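Local coordinates for protein PHO85 cyclin-10 (Saccharomyces cerevisiae, PDB 4KRD) that is the cyclin-box part of a partner of the cyclin-dependent kinase PHO85, whose holoenzyme phosphorylates and negatively regulates glycogen synthase and so restrains glycogen accumulation, at residues R90-C95 with T100-A105; L143-K146 with F151-S154; Y157-C162 with R167-L172. All coordinates share one frame; numbering follows the deposited sequence.

Contact 1 of 3, residues R90-C95 with T100-A105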
ATOM      1  N   ARG B  90     -27.283  -7.245   7.427  1.00 46.12           N
ATOM      2  CA  ARG B  90     -26.797  -7.190   8.801  1.00 51.59           C
ATOM      3  C   ARG B  90     -25.405  -6.552   8.894  1.00 50.58           C
ATOM      4  O   ARG B  90     -25.158  -5.723   9.764  1.00 50.15           O
ATOM      5  CB  ARG B  90     -26.810  -8.578   9.452  1.00 50.47           C
ATOM      6  CG  ARG B  90     -26.070  -8.635  10.784  1.00 55.15           C
ATOM      7  CD  ARG B  90     -26.232  -9.968  11.498  1.00 57.63           C
ATOM      8  NE  ARG B  90     -25.318 -10.067  12.635  1.00 59.54           N
ATOM      9  CZ  ARG B  90     -25.544  -9.532  13.834  1.00 69.61           C
ATOM     10  NH1 ARG B  90     -26.667  -8.861  14.067  1.00 68.15           N
ATOM     11  NH2 ARG B  90     -24.644  -9.668  14.801  1.00 59.69           N
ATOM     12  N   ILE B  91     -24.505  -6.940   7.992  1.00 43.92           N
ATOM     13  CA  ILE B  91     -23.148  -6.395   7.975  1.00 41.95           C
ATOM     14  C   ILE B  91     -23.172  -4.883   7.737  1.00 43.12           C
ATOM     15  O   ILE B  91     -22.524  -4.117   8.455  1.00 45.91           O
ATOM     16  CB  ILE B  91     -22.257  -7.121   6.918  1.00 37.42           C
ATOM     17  CG1 ILE B  91     -22.103  -8.601   7.275  1.00 37.80           C
ATOM     18  CG2 ILE B  91     -20.875  -6.483   6.823  1.00 37.88           C
ATOM     19  CD1 ILE B  91     -21.312  -9.439   6.247  1.00 33.61           C
ATOM     20  N   GLN B  92     -23.934  -4.447   6.742  1.00 46.65           N
ATOM     21  CA  GLN B  92     -23.987  -3.026   6.419  1.00 45.51           C
ATOM     22  C   GLN B  92     -24.702  -2.202   7.492  1.00 46.04           C
ATOM     23  O   GLN B  92     -24.326  -1.061   7.755  1.00 52.29           O
ATOM     24  CB  GLN B  92     -24.631  -2.806   5.049  1.00 40.41           C
ATOM     25  CG  GLN B  92     -24.734  -1.345   4.631  1.00 48.26           C
ATOM     26  CD  GLN B  92     -23.377  -0.646   4.551  1.00 47.90           C
ATOM     27  OE1 GLN B  92     -23.297   0.584   4.480  1.00 49.00           O
ATOM     28  NE2 GLN B  92     -22.309  -1.426   4.571  1.00 41.41           N
ATOM     29  N   ASP B  93     -25.732  -2.780   8.102  1.00 54.11           N
ATOM     30  CA  ASP B  93     -26.458  -2.119   9.188  1.00 53.95           C
ATOM     31  C   ASP B  93     -25.534  -1.859  10.371  1.00 52.87           C
ATOM     32  O   ASP B  93     -25.607  -0.810  11.022  1.00 55.83           O
ATOM     33  CB  ASP B  93     -27.642  -2.978   9.649  1.00 57.08           C
ATOM     34  CG  ASP B  93     -28.834  -2.881   8.714  1.00 63.31           C
ATOM     35  OD1 ASP B  93     -28.908  -1.900   7.938  1.00 63.75           O
ATOM     36  OD2 ASP B  93     -29.699  -3.784   8.761  1.00 62.97           O
ATOM     37  N   LYS B  94     -24.657  -2.825  10.634  1.00 43.80           N
ATOM     38  CA  LYS B  94     -23.736  -2.771  11.762  1.00 46.71           C
ATOM     39  C   LYS B  94     -22.447  -1.997  11.462  1.00 46.31           C
ATOM     40  O   LYS B  94     -21.842  -1.409  12.363  1.00 50.76           O
ATOM     41  CB  LYS B  94     -23.379  -4.195  12.197  1.00 44.96           C
ATOM     42  CG  LYS B  94     -24.557  -5.038  12.644  1.00 54.39           C
ATOM     43  CD  LYS B  94     -25.029  -4.653  14.043  1.00 62.64           C
ATOM     44  CE  LYS B  94     -25.990  -5.697  14.611  1.00 70.19           C
ATOM     45  NZ  LYS B  94     -26.435  -5.369  15.998  1.00 73.93           N
ATOM     46  N   CYS B  95     -22.022  -1.988  10.203  1.00 47.69           N
ATOM     47  CA  CYS B  95     -20.711  -1.430   9.861  1.00 44.62           C
ATOM     48  C   CYS B  95     -20.758  -0.121   9.094  1.00 40.71           C
ATOM     49  O   CYS B  95     -19.822   0.658   9.160  1.00 43.66           O
ATOM     50  CB  CYS B  95     -19.890  -2.438   9.064  1.00 39.71           C
ATOM     51  SG  CYS B  95     -19.503  -3.909   9.960  1.00 45.91           S
ATOM     52  N   THR B 100     -17.539   1.574  -2.013  1.00 38.00           N
ATOM     53  CA  THR B 100     -16.221   1.110  -2.440  1.00 38.22           C
ATOM     54  C   THR B 100     -15.825  -0.215  -1.791  1.00 32.23           C
ATOM     55  O   THR B 100     -15.120  -1.030  -2.390  1.00 32.65           O
ATOM     56  CB  THR B 100     -15.149   2.150  -2.088  1.00 43.16           C
ATOM     57  OG1 THR B 100     -15.547   3.423  -2.601  1.00 52.02           O
ATOM     58  CG2 THR B 100     -13.808   1.757  -2.689  1.00 42.38           C
ATOM     59  N   VAL B 101     -16.278  -0.431  -0.564  1.00 31.00           N
ATOM     60  CA  VAL B 101     -15.930  -1.645   0.162  1.00 33.07           C
ATOM     61  C   VAL B 101     -16.487  -2.886  -0.545  1.00 31.61           C
ATOM     62  O   VAL B 101     -15.790  -3.891  -0.712  1.00 28.38           O
ATOM     63  CB  VAL B 101     -16.388  -1.563   1.628  1.00 35.60           C
ATOM     64  CG1 VAL B 101     -16.267  -2.916   2.320  1.00 31.06           C
ATOM     65  CG2 VAL B 101     -15.570  -0.487   2.358  1.00 33.25           C
ATOM     66  N   TYR B 102     -17.733  -2.788  -0.995  1.00 35.20           N
ATOM     67  CA  TYR B 102     -18.387  -3.892  -1.670  1.00 35.54           C
ATOM     68  C   TYR B 102     -17.922  -4.059  -3.121  1.00 31.95           C
ATOM     69  O   TYR B 102     -17.878  -5.179  -3.630  1.00 32.07           O
ATOM     70  CB  TYR B 102     -19.912  -3.757  -1.539  1.00 36.78           C
ATOM     71  CG  TYR B 102     -20.319  -3.696  -0.081  1.00 35.12           C
ATOM     72  CD1 TYR B 102     -20.151  -4.804   0.738  1.00 36.28           C
ATOM     73  CD2 TYR B 102     -20.827  -2.535   0.482  1.00 36.01           C
ATOM     74  CE1 TYR B 102     -20.488  -4.772   2.060  1.00 36.92           C
ATOM     75  CE2 TYR B 102     -21.185  -2.491   1.825  1.00 37.07           C
ATOM     76  CZ  TYR B 102     -21.015  -3.621   2.602  1.00 42.09           C
ATOM     77  OH  TYR B 102     -21.352  -3.629   3.937  1.00 42.01           O
ATOM     78  N   LEU B 103     -17.547  -2.962  -3.775  1.00 30.68           N
ATOM     79  CA  LEU B 103     -17.001  -3.059  -5.129  1.00 33.12           C
ATOM     80  C   LEU B 103     -15.680  -3.823  -5.100  1.00 30.65           C
ATOM     81  O   LEU B 103     -15.440  -4.703  -5.928  1.00 29.02           O
ATOM     82  CB  LEU B 103     -16.793  -1.679  -5.754  1.00 35.45           C
ATOM     83  CG  LEU B 103     -18.015  -0.751  -5.807  1.00 37.88           C
ATOM     84  CD1 LEU B 103     -17.626   0.649  -6.296  1.00 40.32           C
ATOM     85  CD2 LEU B 103     -19.110  -1.358  -6.670  1.00 43.24           C
ATOM     86  N   VAL B 104     -14.831  -3.494  -4.134  1.00 33.23           N
ATOM     87  CA  VAL B 104     -13.568  -4.213  -3.970  1.00 29.80           C
ATOM     88  C   VAL B 104     -13.828  -5.670  -3.560  1.00 28.07           C
ATOM     89  O   VAL B 104     -13.164  -6.592  -4.043  1.00 28.13           O
ATOM     90  CB  VAL B 104     -12.622  -3.514  -2.954  1.00 31.53           C
ATOM     91  CG1 VAL B 104     -11.474  -4.434  -2.584  1.00 24.95           C
ATOM     92  CG2 VAL B 104     -12.064  -2.180  -3.533  1.00 28.10           C
ATOM     93  N   ALA B 105     -14.791  -5.875  -2.664  1.00 29.19           N
ATOM     94  CA  ALA B 105     -15.172  -7.224  -2.263  1.00 28.10           C
ATOM     95  C   ALA B 105     -15.591  -8.040  -3.469  1.00 31.84           C
ATOM     96  O   ALA B 105     -15.254  -9.232  -3.595  1.00 29.75           O
ATOM     97  CB  ALA B 105     -16.307  -7.182  -1.236  1.00 30.45           C
TER
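Tyr102 reaches from helix 99-113 to helix 84-95 and delivers its hydroxyl to Gln92 and Ile91, two successive residues there. The contact packs the first two of the five consecutive cyclin-box helices against each other beside their short connecting turn. The backbones are well separated, with 9.9 Å between Gln92 CA and Tyr102 CA, so the length of the phenol ring makes the bridge. Its direction follows from chi1 -57°, which sets Tyr102 CG anti to the carbonyl carbon and points the ring at helix 84-95. Gln92 reaches back with a bent chain: the first torsion is extended, chi2 (60°) folds the end over, and the amide arrives at the ring edge, its plane turned 74° from the ring. Gln92 CD is 4.0 Å from Tyr102 CE2, and Gln92 CB lies 3.6 Å from Tyr102 OH. From the preceding residue, Ile91 CG2 comes within 4.1 Å of Tyr102 OH, adding a methyl beside the same oxygen. With an alanine here in place of Gln92, the amide at the ring edge would be gone and the phenol hydroxyl would probably lose its close polar neighbour on this helix. Tyr97, in the turn joining the helices, touches both Gln92 and Tyr102. Helix 36-54 meets the pair through Val36, Ala39 and Leu40, while helix 99-113 also rests on helix 130-148, Val101 against Thr145.

Contact 2 of 3, residues L143-K146 with F151-S154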
ATOM      1  N   LEU B 143     -11.263  -8.333   4.093  1.00 30.35           N
ATOM      2  CA  LEU B 143     -10.037  -8.051   3.354  1.00 30.78           C
ATOM      3  C   LEU B 143     -10.182  -6.723   2.617  1.00 30.96           C
ATOM      4  O   LEU B 143      -9.258  -5.909   2.571  1.00 29.34           O
ATOM      5  CB  LEU B 143      -9.752  -9.201   2.369  1.00 28.13           C
ATOM      6  CG  LEU B 143      -8.300  -9.566   2.074  1.00 39.82           C
ATOM      7  CD1 LEU B 143      -7.470  -9.511   3.349  1.00 38.22           C
ATOM      8  CD2 LEU B 143      -8.198 -10.955   1.423  1.00 33.87           C
ATOM      9  N   SER B 144     -11.361  -6.505   2.046  1.00 26.33           N
ATOM     10  CA  SER B 144     -11.648  -5.275   1.333  1.00 27.85           C
ATOM     11  C   SER B 144     -11.446  -4.034   2.207  1.00 32.89           C
ATOM     12  O   SER B 144     -10.794  -3.070   1.783  1.00 29.44           O
ATOM     13  CB  SER B 144     -13.079  -5.296   0.765  1.00 29.68           C
ATOM     14  OG  SER B 144     -13.411  -4.013   0.268  1.00 36.92           O
ATOM     15  N   THR B 145     -11.996  -4.050   3.422  1.00 31.87           N
ATOM     16  CA  THR B 145     -11.845  -2.906   4.315  1.00 28.90           C
ATOM     17  C   THR B 145     -10.371  -2.646   4.653  1.00 32.43           C
ATOM     18  O   THR B 145      -9.954  -1.497   4.761  1.00 34.00           O
ATOM     19  CB  THR B 145     -12.651  -3.041   5.642  1.00 32.73           C
ATOM     20  OG1 THR B 145     -12.141  -4.133   6.419  1.00 27.85           O
ATOM     21  CG2 THR B 145     -14.150  -3.225   5.366  1.00 34.63           C
ATOM     22  N   LYS B 146      -9.589  -3.713   4.793  1.00 30.96           N
ATOM     23  CA  LYS B 146      -8.173  -3.586   5.143  1.00 30.80           C
ATOM     24  C   LYS B 146      -7.311  -3.094   3.969  1.00 33.59           C
ATOM     25  O   LYS B 146      -6.277  -2.464   4.175  1.00 36.38           O
ATOM     26  CB  LYS B 146      -7.641  -4.912   5.699  1.00 30.91           C
ATOM     27  CG  LYS B 146      -8.118  -5.196   7.107  1.00 35.22           C
ATOM     28  CD  LYS B 146      -7.426  -6.377   7.763  1.00 30.30           C
ATOM     29  CE  LYS B 146      -7.851  -6.499   9.228  1.00 35.40           C
ATOM     30  NZ  LYS B 146      -7.217  -7.646   9.923  1.00 35.91           N
ATOM     31  N   PHE B 151      -8.648   3.174   8.930  1.00 38.75           N
ATOM     32  CA  PHE B 151      -9.229   2.648  10.156  1.00 45.98           C
ATOM     33  C   PHE B 151     -10.314   1.625   9.820  1.00 38.42           C
ATOM     34  O   PHE B 151     -11.198   1.892   9.008  1.00 45.35           O
ATOM     35  CB  PHE B 151      -9.775   3.780  11.039  1.00 44.95           C
ATOM     36  CG  PHE B 151      -8.709   4.729  11.528  1.00 50.35           C
ATOM     37  CD1 PHE B 151      -7.897   4.392  12.601  1.00 51.47           C
ATOM     38  CD2 PHE B 151      -8.512   5.948  10.905  1.00 50.87           C
ATOM     39  CE1 PHE B 151      -6.908   5.265  13.054  1.00 53.86           C
ATOM     40  CE2 PHE B 151      -7.528   6.823  11.350  1.00 59.95           C
ATOM     41  CZ  PHE B 151      -6.723   6.477  12.425  1.00 55.92           C
ATOM     42  N   VAL B 152     -10.212   0.444  10.417  1.00 38.65           N
ATOM     43  CA  VAL B 152     -11.237  -0.569  10.252  1.00 39.52           C
ATOM     44  C   VAL B 152     -11.778  -0.962  11.609  1.00 43.31           C
ATOM     45  O   VAL B 152     -11.142  -0.714  12.631  1.00 44.33           O
ATOM     46  CB  VAL B 152     -10.714  -1.827   9.522  1.00 39.20           C
ATOM     47  CG1 VAL B 152     -10.257  -1.464   8.122  1.00 35.49           C
ATOM     48  CG2 VAL B 152      -9.598  -2.490  10.319  1.00 42.48           C
ATOM     49  N   HIS B 153     -12.959  -1.563  11.608  1.00 39.79           N
ATOM     50  CA  HIS B 153     -13.542  -2.100  12.826  1.00 43.36           C
ATOM     51  C   HIS B 153     -12.597  -3.079  13.498  1.00 42.92           C
ATOM     52  O   HIS B 153     -11.798  -3.754  12.838  1.00 37.41           O
ATOM     53  CB  HIS B 153     -14.879  -2.777  12.516  1.00 39.25           C
ATOM     54  CG  HIS B 153     -15.913  -1.830  12.000  1.00 43.86           C
ATOM     55  ND1 HIS B 153     -16.550  -0.913  12.811  1.00 51.91           N
ATOM     56  CD2 HIS B 153     -16.398  -1.631  10.752  1.00 38.93           C
ATOM     57  CE1 HIS B 153     -17.391  -0.198  12.086  1.00 46.43           C
ATOM     58  NE2 HIS B 153     -17.322  -0.617  10.834  1.00 52.00           N
ATOM     59  N   SER B 154     -12.692  -3.159  14.818  1.00 37.72           N
ATOM     60  CA  SER B 154     -11.855  -4.073  15.577  1.00 43.12           C
ATOM     61  C   SER B 154     -12.144  -5.511  15.168  1.00 40.07           C
ATOM     62  O   SER B 154     -13.239  -5.831  14.705  1.00 40.71           O
ATOM     63  CB  SER B 154     -12.103  -3.904  17.077  1.00 44.56           C
ATOM     64  OG  SER B 154     -13.450  -4.218  17.385  1.00 47.94           O
TER
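Val152 presses one methyl onto Thr145 and Lys146 where the long helix 130-148 of the cyclin box gives way to the loop leading into helix 155-162. The evidence for close packing is that Val152 CG1 lies 3.4 Å from Thr145 O and 3.7 Å from Thr145 OG1. A looser touch follows on the next residue, Lys146 CG standing 4.4 Å from Val152 CG1. The valine torsion, chi1 -62°, places CG1 anti to its carbonyl carbon and on the helix side. Across from it, Thr145 OG1 sits between its own backbone N and carbonyl carbon (chi1 65°) and is hydrogen-bonded to Arg142 O one turn back. Arg142 also positions the loop, its NH1 holding the carbonyl oxygen of His153. Beyond its aliphatic part, Lys146 carries its NZ to a backbone atom of the chain of another protein, with a salt bridge to Glu173 OE2 as well; this resembles the lysine-glutamate pair with which other cyclins grip their kinase. Farther along the loop, His153 NE2 is hydrogen-bonded to Cys95 O, and Ser154 supplies the N-cap of helix 155-162, its OG bonded to Tyr157 N.

Contact 3 of 3, residues Y157-C162 with R167-L172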
ATOM      1  N   TYR B 157     -15.207  -6.613  17.161  1.00 38.84           N
ATOM      2  CA  TYR B 157     -16.458  -6.108  16.620  1.00 38.58           C
ATOM      3  C   TYR B 157     -16.886  -6.800  15.320  1.00 42.48           C
ATOM      4  O   TYR B 157     -18.042  -7.233  15.186  1.00 40.52           O
ATOM      5  CB  TYR B 157     -16.377  -4.602  16.396  1.00 42.89           C
ATOM      6  CG  TYR B 157     -17.701  -4.014  15.984  1.00 47.84           C
ATOM      7  CD1 TYR B 157     -18.748  -3.932  16.892  1.00 52.23           C
ATOM      8  CD2 TYR B 157     -17.913  -3.549  14.692  1.00 42.09           C
ATOM      9  CE1 TYR B 157     -19.969  -3.404  16.528  1.00 54.06           C
ATOM     10  CE2 TYR B 157     -19.135  -3.012  14.320  1.00 46.24           C
ATOM     11  CZ  TYR B 157     -20.159  -2.942  15.248  1.00 53.18           C
ATOM     12  OH  TYR B 157     -21.386  -2.419  14.905  1.00 50.85           O
ATOM     13  N   PHE B 158     -15.974  -6.900  14.356  1.00 43.31           N
ATOM     14  CA  PHE B 158     -16.318  -7.568  13.088  1.00 41.58           C
ATOM     15  C   PHE B 158     -16.722  -9.041  13.274  1.00 39.67           C
ATOM     16  O   PHE B 158     -17.697  -9.508  12.678  1.00 45.70           O
ATOM     17  CB  PHE B 158     -15.193  -7.440  12.056  1.00 38.02           C
ATOM     18  CG  PHE B 158     -15.640  -7.725  10.643  1.00 35.70           C
ATOM     19  CD1 PHE B 158     -16.254  -6.742   9.888  1.00 40.51           C
ATOM     20  CD2 PHE B 158     -15.467  -8.984  10.081  1.00 39.62           C
ATOM     21  CE1 PHE B 158     -16.688  -7.008   8.587  1.00 40.69           C
ATOM     22  CE2 PHE B 158     -15.893  -9.254   8.783  1.00 35.96           C
ATOM     23  CZ  PHE B 158     -16.509  -8.267   8.037  1.00 36.07           C
ATOM     24  N   SER B 159     -15.971  -9.777  14.085  1.00 42.20           N
ATOM     25  CA  SER B 159     -16.324 -11.158  14.412  1.00 43.17           C
ATOM     26  C   SER B 159     -17.769 -11.284  14.909  1.00 46.40           C
ATOM     27  O   SER B 159     -18.541 -12.099  14.405  1.00 43.88           O
ATOM     28  CB  SER B 159     -15.377 -11.702  15.483  1.00 46.01           C
ATOM     29  OG  SER B 159     -14.046 -11.735  15.011  1.00 50.42           O
ATOM     30  N   LYS B 160     -18.133 -10.468  15.894  1.00 52.84           N
ATOM     31  CA  LYS B 160     -19.477 -10.512  16.469  1.00 50.63           C
ATOM     32  C   LYS B 160     -20.539 -10.169  15.440  1.00 51.73           C
ATOM     33  O   LYS B 160     -21.616 -10.761  15.431  1.00 57.76           O
ATOM     34  CB  LYS B 160     -19.595  -9.554  17.654  1.00 53.44           C
ATOM     35  CG  LYS B 160     -18.677  -9.881  18.816  1.00 56.87           C
ATOM     36  CD  LYS B 160     -18.792  -8.814  19.905  1.00 62.93           C
ATOM     37  CE  LYS B 160     -17.803  -9.053  21.039  1.00 57.12           C
ATOM     38  NZ  LYS B 160     -17.880  -7.956  22.047  1.00 65.14           N
ATOM     39  N   VAL B 161     -20.250  -9.199  14.583  1.00 46.67           N
ATOM     40  CA  VAL B 161     -21.183  -8.853  13.521  1.00 47.26           C
ATOM     41  C   VAL B 161     -21.453 -10.058  12.616  1.00 55.66           C
ATOM     42  O   VAL B 161     -22.602 -10.314  12.238  1.00 56.96           O
ATOM     43  CB  VAL B 161     -20.673  -7.669  12.682  1.00 52.42           C
ATOM     44  CG1 VAL B 161     -21.490  -7.531  11.401  1.00 51.54           C
ATOM     45  CG2 VAL B 161     -20.725  -6.391  13.495  1.00 50.29           C
ATOM     46  N   CYS B 162     -20.397 -10.811  12.299  1.00 46.58           N
ATOM     47  CA  CYS B 162     -20.489 -11.951  11.387  1.00 43.35           C
ATOM     48  C   CYS B 162     -20.838 -13.243  12.111  1.00 48.72           C
ATOM     49  O   CYS B 162     -21.014 -14.295  11.484  1.00 48.02           O
ATOM     50  CB  CYS B 162     -19.170 -12.136  10.630  1.00 41.16           C
ATOM     51  SG  CYS B 162     -18.745 -10.760   9.542  1.00 41.16           S
ATOM     52  N   ARG B 167     -10.862 -16.301  15.990  1.00 45.01           N
ATOM     53  CA  ARG B 167      -9.908 -17.247  15.425  1.00 43.36           C
ATOM     54  C   ARG B 167     -10.310 -17.640  14.003  1.00 39.93           C
ATOM     55  O   ARG B 167      -9.474 -17.681  13.102  1.00 37.91           O
ATOM     56  CB  ARG B 167      -9.770 -18.469  16.337  1.00 48.42           C
ATOM     57  CG  ARG B 167      -9.261 -19.737  15.661  1.00 50.89           C
ATOM     58  CD  ARG B 167      -8.814 -20.772  16.703  1.00 62.76           C
ATOM     59  NE  ARG B 167      -7.584 -20.379  17.401  1.00 69.69           N
ATOM     60  CZ  ARG B 167      -7.533 -19.688  18.542  1.00 70.90           C
ATOM     61  NH1 ARG B 167      -8.649 -19.292  19.148  1.00 68.16           N
ATOM     62  NH2 ARG B 167      -6.355 -19.389  19.086  1.00 67.21           N
ATOM     63  N   LEU B 168     -11.593 -17.911  13.800  1.00 39.52           N
ATOM     64  CA  LEU B 168     -12.094 -18.215  12.462  1.00 36.80           C
ATOM     65  C   LEU B 168     -11.921 -17.030  11.502  1.00 34.41           C
ATOM     66  O   LEU B 168     -11.499 -17.208  10.363  1.00 35.88           O
ATOM     67  CB  LEU B 168     -13.566 -18.651  12.512  1.00 39.58           C
ATOM     68  CG  LEU B 168     -14.201 -18.985  11.157  1.00 40.61           C
ATOM     69  CD1 LEU B 168     -13.446 -20.094  10.444  1.00 40.29           C
ATOM     70  CD2 LEU B 168     -15.668 -19.349  11.310  1.00 45.35           C
ATOM     71  N   LEU B 169     -12.248 -15.830  11.966  1.00 34.56           N
ATOM     72  CA  LEU B 169     -12.112 -14.623  11.152  1.00 35.85           C
ATOM     73  C   LEU B 169     -10.689 -14.473  10.613  1.00 35.27           C
ATOM     74  O   LEU B 169     -10.481 -14.206   9.430  1.00 31.39           O
ATOM     75  CB  LEU B 169     -12.516 -13.374  11.939  1.00 35.83           C
ATOM     76  CG  LEU B 169     -12.434 -12.039  11.184  1.00 33.36           C
ATOM     77  CD1 LEU B 169     -13.161 -12.089   9.841  1.00 30.01           C
ATOM     78  CD2 LEU B 169     -12.948 -10.888  12.019  1.00 35.38           C
ATOM     79  N   THR B 170      -9.712 -14.663  11.487  1.00 32.91           N
ATOM     80  CA  THR B 170      -8.321 -14.618  11.081  1.00 32.41           C
ATOM     81  C   THR B 170      -8.028 -15.686  10.035  1.00 33.54           C
ATOM     82  O   THR B 170      -7.348 -15.418   9.042  1.00 28.79           O
ATOM     83  CB  THR B 170      -7.389 -14.780  12.288  1.00 37.08           C
ATOM     84  OG1 THR B 170      -7.675 -13.734  13.221  1.00 35.59           O
ATOM     85  CG2 THR B 170      -5.911 -14.715  11.861  1.00 34.48           C
ATOM     86  N   LYS B 171      -8.526 -16.880  10.255  1.00 34.41           N
ATOM     87  CA  LYS B 171      -8.312 -17.966   9.347  1.00 31.00           C
ATOM     88  C   LYS B 171      -8.902 -17.681   7.965  1.00 32.50           C
ATOM     89  O   LYS B 171      -8.336 -18.026   6.967  1.00 33.10           O
ATOM     90  CB  LYS B 171      -8.892 -19.233   9.937  1.00 20.00           C
ATOM     91  CG  LYS B 171      -8.657 -20.439   9.122  1.00 20.00           C
ATOM     92  CD  LYS B 171      -9.328 -21.650   9.683  1.00 20.00           C
ATOM     93  CE  LYS B 171      -8.533 -22.228  10.810  1.00 20.00           C
ATOM     94  NZ  LYS B 171      -9.364 -22.934  11.851  1.00 20.00           N
ATOM     95  N   LEU B 172     -10.056 -17.049   7.942  1.00 32.34           N
ATOM     96  CA  LEU B 172     -10.718 -16.692   6.695  1.00 37.10           C
ATOM     97  C   LEU B 172     -10.025 -15.548   5.941  1.00 32.66           C
ATOM     98  O   LEU B 172      -9.887 -15.621   4.721  1.00 29.76           O
ATOM     99  CB  LEU B 172     -12.188 -16.364   6.945  1.00 35.98           C
ATOM    100  CG  LEU B 172     -13.040 -17.559   7.407  1.00 33.32           C
ATOM    101  CD1 LEU B 172     -14.469 -17.117   7.614  1.00 36.33           C
ATOM    102  CD2 LEU B 172     -12.945 -18.738   6.411  1.00 35.24           C
TER
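Extended first torsions on both partners, chi1 -163° in Phe158 and -179° in Leu169, swing each CG anti to its own backbone N and send the ring and the branched end to a common meeting point. A chi2 of 51° then splits the leucine methyls: CD2 packs 3.7 Å from Phe158 CD2, and CD1 lies 3.9 Å from the same ring carbon. CD2 comes to the edge of the ring, close to its plane, and the two side chains cross at about a right angle. Ser159 closes on the leucine from the neighbouring helical position. Its OG is 3.3 Å from Leu169 CD2 and 3.8 Å from Leu169 CB, while the polar need of that hydroxyl is met within its own helix by a hydrogen bond to His155 O. Leu169 therefore fits between an aromatic edge and an internally satisfied hydroxyl, and the helices approach closely, Ser159 CA being 6.4 Å from Leu169 CA. This is apolar packing between consecutive helices of the cyclin box. Around it, helix 130-148 contributes Ile138, which touches Leu169, and Arg142, which touches Phe158; Ile164 of the connecting turn also lies on Leu169. Helix 84-95 flanks helix 155-162 by way of Lys94 against Val161 and Phe87 against Cys162, whereas Arg167 and Thr170 of helix 166-180 bind the chain of another protein.

Overall arrangement
From the N terminus, the three contacts follow in series and none nests in or crosses another. Contact 1 closes the turn between helices 84-95 and 99-113, contact 2 folds the loop after helix 130-148 back onto that helix, and contact 3 closes the turn between helices 155-162 and 166-180. Together they join the five successive helices of the cyclin box. Contacts 1 and 2, with centres about 10 Å apart, are linked by Val101 O and Ser144 OG, 2.6 Å apart in a probable hydrogen bond. Contact 3 returns to contact 1 where Arg90 NE lies 2.8 Å from Val161 O; contacts 2 and 3 simply adjoin in sequence.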